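Local coordinates for SidF, inhibitor of growth family, member 3 (Legionella pneumophila subsp. pneumophila, PDB 4FYE), which is a phosphoinositide phosphatase that probably removes phosphate from phosphatidylinositol phosphates, at residues 574-579 against 598-603. The protein carries 1 engineered substitution. Numbering follows the deposited sequence.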
ATOM      1  N   GLU A 574      16.342  29.501   4.376  1.00 90.59           N
ATOM      2  CA  GLU A 574      17.566  29.833   5.143  1.00 95.67           C
ATOM      3  C   GLU A 574      18.082  28.584   5.894  1.00 94.56           C
ATOM      4  O   GLU A 574      19.304  28.351   5.961  1.00 91.69           O
ATOM      5  CB  GLU A 574      17.360  31.021   6.122  1.00102.25           C
ATOM      6  CG  GLU A 574      17.052  32.395   5.503  1.00105.42           C
ATOM      7  CD  GLU A 574      16.702  33.458   6.549  1.00113.40           C
ATOM      8  OE1 GLU A 574      16.257  33.079   7.652  1.00118.27           O
ATOM      9  OE2 GLU A 574      16.867  34.678   6.295  1.00114.22           O
ATOM     10  N   LEU A 575      17.162  27.768   6.431  1.00 91.12           N
ATOM     11  CA  LEU A 575      17.582  26.513   7.051  1.00 89.54           C
ATOM     12  C   LEU A 575      18.345  25.670   6.042  1.00 87.69           C
ATOM     13  O   LEU A 575      19.420  25.158   6.353  1.00 87.16           O
ATOM     14  CB  LEU A 575      16.425  25.709   7.641  1.00 83.33           C
ATOM     15  CG  LEU A 575      16.734  24.862   8.897  1.00 83.63           C
ATOM     16  CD1 LEU A 575      15.831  23.637   8.932  1.00 77.41           C
ATOM     17  CD2 LEU A 575      18.177  24.413   9.012  1.00 80.30           C
ATOM     18  N   LYS A 576      17.808  25.569   4.831  1.00 87.70           N
ATOM     19  CA  LYS A 576      18.458  24.799   3.773  1.00 88.19           C
ATOM     20  C   LYS A 576      19.836  25.402   3.500  1.00 90.52           C
ATOM     21  O   LYS A 576      20.844  24.697   3.493  1.00 90.12           O
ATOM     22  CB  LYS A 576      17.590  24.778   2.492  1.00 87.43           C
ATOM     23  CG  LYS A 576      18.019  23.788   1.406  1.00 83.11           C
ATOM     24  CD  LYS A 576      17.583  24.224   0.002  1.00 85.29           C
ATOM     25  CE  LYS A 576      17.950  23.172  -1.051  1.00 81.43           C
ATOM     26  NZ  LYS A 576      17.047  21.981  -1.030  1.00 70.80           N
ATOM     27  N   GLU A 577      19.861  26.714   3.288  1.00 94.25           N
ATOM     28  CA  GLU A 577      21.100  27.461   3.083  1.00101.52           C
ATOM     29  C   GLU A 577      22.250  27.086   4.039  1.00103.68           C
ATOM     30  O   GLU A 577      23.401  26.966   3.602  1.00102.82           O
ATOM     31  CB  GLU A 577      20.821  28.974   3.094  1.00104.45           C
ATOM     32  CG  GLU A 577      20.915  29.628   1.715  1.00109.18           C
ATOM     33  CD  GLU A 577      19.718  30.507   1.360  1.00110.11           C
ATOM     34  OE1 GLU A 577      18.938  30.107   0.474  1.00110.10           O
ATOM     35  OE2 GLU A 577      19.538  31.589   1.952  1.00110.37           O
ATOM     36  N   GLN A 578      21.952  26.884   5.325  1.00102.04           N
ATOM     37  CA  GLN A 578      23.026  26.571   6.270  1.00105.58           C
ATOM     38  C   GLN A 578      23.326  25.074   6.384  1.00103.65           C
ATOM     39  O   GLN A 578      24.447  24.668   6.683  1.00110.55           O
ATOM     40  CB  GLN A 578      22.801  27.230   7.648  1.00108.10           C
ATOM     41  CG  GLN A 578      22.049  26.432   8.713  1.00107.10           C
ATOM     42  CD  GLN A 578      22.150  27.061  10.114  1.00112.23           C
ATOM     43  OE1 GLN A 578      21.301  26.828  10.980  1.00112.82           O
ATOM     44  NE2 GLN A 578      23.185  27.872  10.336  1.00114.21           N
ATOM     45  N   ILE A 579      22.320  24.272   6.088  1.00 98.44           N
ATOM     46  CA  ILE A 579      22.328  22.835   6.321  1.00 88.93           C
ATOM     47  C   ILE A 579      23.041  22.116   5.182  1.00 85.31           C
ATOM     48  O   ILE A 579      23.884  21.245   5.378  1.00 81.11           O
ATOM     49  CB  ILE A 579      20.837  22.418   6.579  1.00 89.03           C
ATOM     50  CG1 ILE A 579      20.574  22.389   8.095  1.00 89.00           C
ATOM     51  CG2 ILE A 579      20.335  21.172   5.856  1.00 73.32           C
ATOM     52  CD1 ILE A 579      21.784  22.043   8.929  1.00 88.23           C
ATOM     53  N   HIS A 598      16.539  14.590   8.406  1.00 77.13           N
ATOM     54  CA  HIS A 598      15.317  14.313   9.140  1.00 76.08           C
ATOM     55  C   HIS A 598      14.663  15.582   9.551  1.00 75.44           C
ATOM     56  O   HIS A 598      13.493  15.774   9.259  1.00 78.19           O
ATOM     57  CB  HIS A 598      15.554  13.461  10.377  1.00 81.66           C
ATOM     58  CG  HIS A 598      14.303  13.282  11.240  1.00 85.36           C
ATOM     59  ND1 HIS A 598      13.215  12.581  10.816  1.00 73.33           N
ATOM     60  CD2 HIS A 598      13.993  13.764  12.523  1.00 79.47           C
ATOM     61  CE1 HIS A 598      12.272  12.604  11.787  1.00 74.84           C
ATOM     62  NE2 HIS A 598      12.745  13.337  12.825  1.00 82.25           N
ATOM     63  N   PHE A 599      15.386  16.473  10.219  1.00 72.49           N
ATOM     64  CA  PHE A 599      14.744  17.720  10.686  1.00 75.06           C
ATOM     65  C   PHE A 599      14.134  18.541   9.541  1.00 71.98           C
ATOM     66  O   PHE A 599      12.963  18.960   9.567  1.00 73.35           O
ATOM     67  CB  PHE A 599      15.721  18.606  11.487  1.00 77.58           C
ATOM     68  CG  PHE A 599      15.082  19.848  12.062  1.00 79.11           C
ATOM     69  CD1 PHE A 599      14.927  20.996  11.289  1.00 83.09           C
ATOM     70  CD2 PHE A 599      14.643  19.878  13.384  1.00 83.59           C
ATOM     71  CE1 PHE A 599      14.353  22.151  11.813  1.00 83.70           C
ATOM     72  CE2 PHE A 599      14.062  21.030  13.917  1.00 85.62           C
ATOM     73  CZ  PHE A 599      13.915  22.163  13.129  1.00 86.42           C
ATOM     74  N   TYR A 600      14.954  18.799   8.543  1.00 69.37           N
ATOM     75  CA  TYR A 600      14.528  19.595   7.430  1.00 66.11           C
ATOM     76  C   TYR A 600      13.401  18.954   6.597  1.00 67.11           C
ATOM     77  O   TYR A 600      12.519  19.651   6.077  1.00 66.03           O
ATOM     78  CB  TYR A 600      15.710  19.809   6.520  1.00 65.91           C
ATOM     79  CG  TYR A 600      15.318  20.597   5.343  1.00 65.99           C
ATOM     80  CD1 TYR A 600      14.782  19.974   4.199  1.00 64.11           C
ATOM     81  CD2 TYR A 600      15.393  21.984   5.381  1.00 69.43           C
ATOM     82  CE1 TYR A 600      14.379  20.731   3.110  1.00 62.34           C
ATOM     83  CE2 TYR A 600      14.994  22.756   4.308  1.00 68.53           C
ATOM     84  CZ  TYR A 600      14.497  22.128   3.176  1.00 65.60           C
ATOM     85  OH  TYR A 600      14.109  22.921   2.129  1.00 66.29           O
ATOM     86  N   ASN A 601      13.455  17.642   6.413  1.00 63.12           N
ATOM     87  CA  ASN A 601      12.485  17.025   5.532  1.00 60.86           C
ATOM     88  C   ASN A 601      11.102  16.995   6.163  1.00 60.94           C
ATOM     89  O   ASN A 601      10.126  17.301   5.489  1.00 61.12           O
ATOM     90  CB  ASN A 601      12.978  15.665   5.005  1.00 55.74           C
ATOM     91  CG  ASN A 601      13.947  15.823   3.840  1.00 59.14           C
ATOM     92  OD1 ASN A 601      13.890  16.814   3.056  1.00 61.66           O
ATOM     93  ND2 ASN A 601      14.840  14.865   3.699  1.00 57.06           N
ATOM     94  N   SER A 602      11.055  16.662   7.460  1.00 58.97           N
ATOM     95  CA  SER A 602       9.899  16.818   8.316  1.00 56.54           C
ATOM     96  C   SER A 602       9.292  18.175   8.128  1.00 59.49           C
ATOM     97  O   SER A 602       8.118  18.280   7.814  1.00 64.57           O
ATOM     98  CB  SER A 602      10.337  16.729   9.764  1.00 61.16           C
ATOM     99  OG  SER A 602      10.646  15.401  10.135  1.00 69.51           O
ATOM    100  N   CYS A 603      10.073  19.232   8.315  1.00 58.77           N
ATOM    101  CA  CYS A 603       9.531  20.565   8.125  1.00 61.23           C
ATOM    102  C   CYS A 603       9.039  20.783   6.697  1.00 66.05           C
ATOM    103  O   CYS A 603       7.956  21.353   6.485  1.00 69.73           O
ATOM    104  CB  CYS A 603      10.575  21.620   8.464  1.00 63.35           C
ATOM    105  SG  CYS A 603      11.050  21.495  10.179  0.58 58.00           S
TER
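Leu-575 meets Phe-599 and Tyr-600 where two consecutive helices pack as an antiparallel helical hairpin. The helices are 522-583 and 590-614. Their local axes come within 11.0 Å at an angle of 159° between N-to-C directions. The contact is buried and apolar, a piece of side-chain packing between the two arms.

Leu-575 uses one methyl for both rings. Its CD1 lies 3.6 Å from Phe-599 CE1, at the ring edge and near the ring plane. The two side chains cross at about a right angle. The same CD1 is 3.9 Å from Tyr-600 CD2, again at a ring edge.

Tyr-600 has its CB toward the other helix, and with CG anti to the backbone N (chi1 179°) its ring lies alongside Lys-576. Its CE2 lies 3.8 Å from Lys-576 CB, which comes in obliquely. Lys-576 is partly exposed, and its NZ makes a long, weak ion pair with Asp-672.

Helix 467-476 covers one side of the packing, with Leu-472 on Leu-575 and Ala-469 on Phe-599. Leu-674 touches Tyr-600.

Within helix 590-614, His-598 O takes two donors from Ser-602, its N at 3.2 Å and its OG at 3.0 Å, from opposite faces of the carbonyl plane.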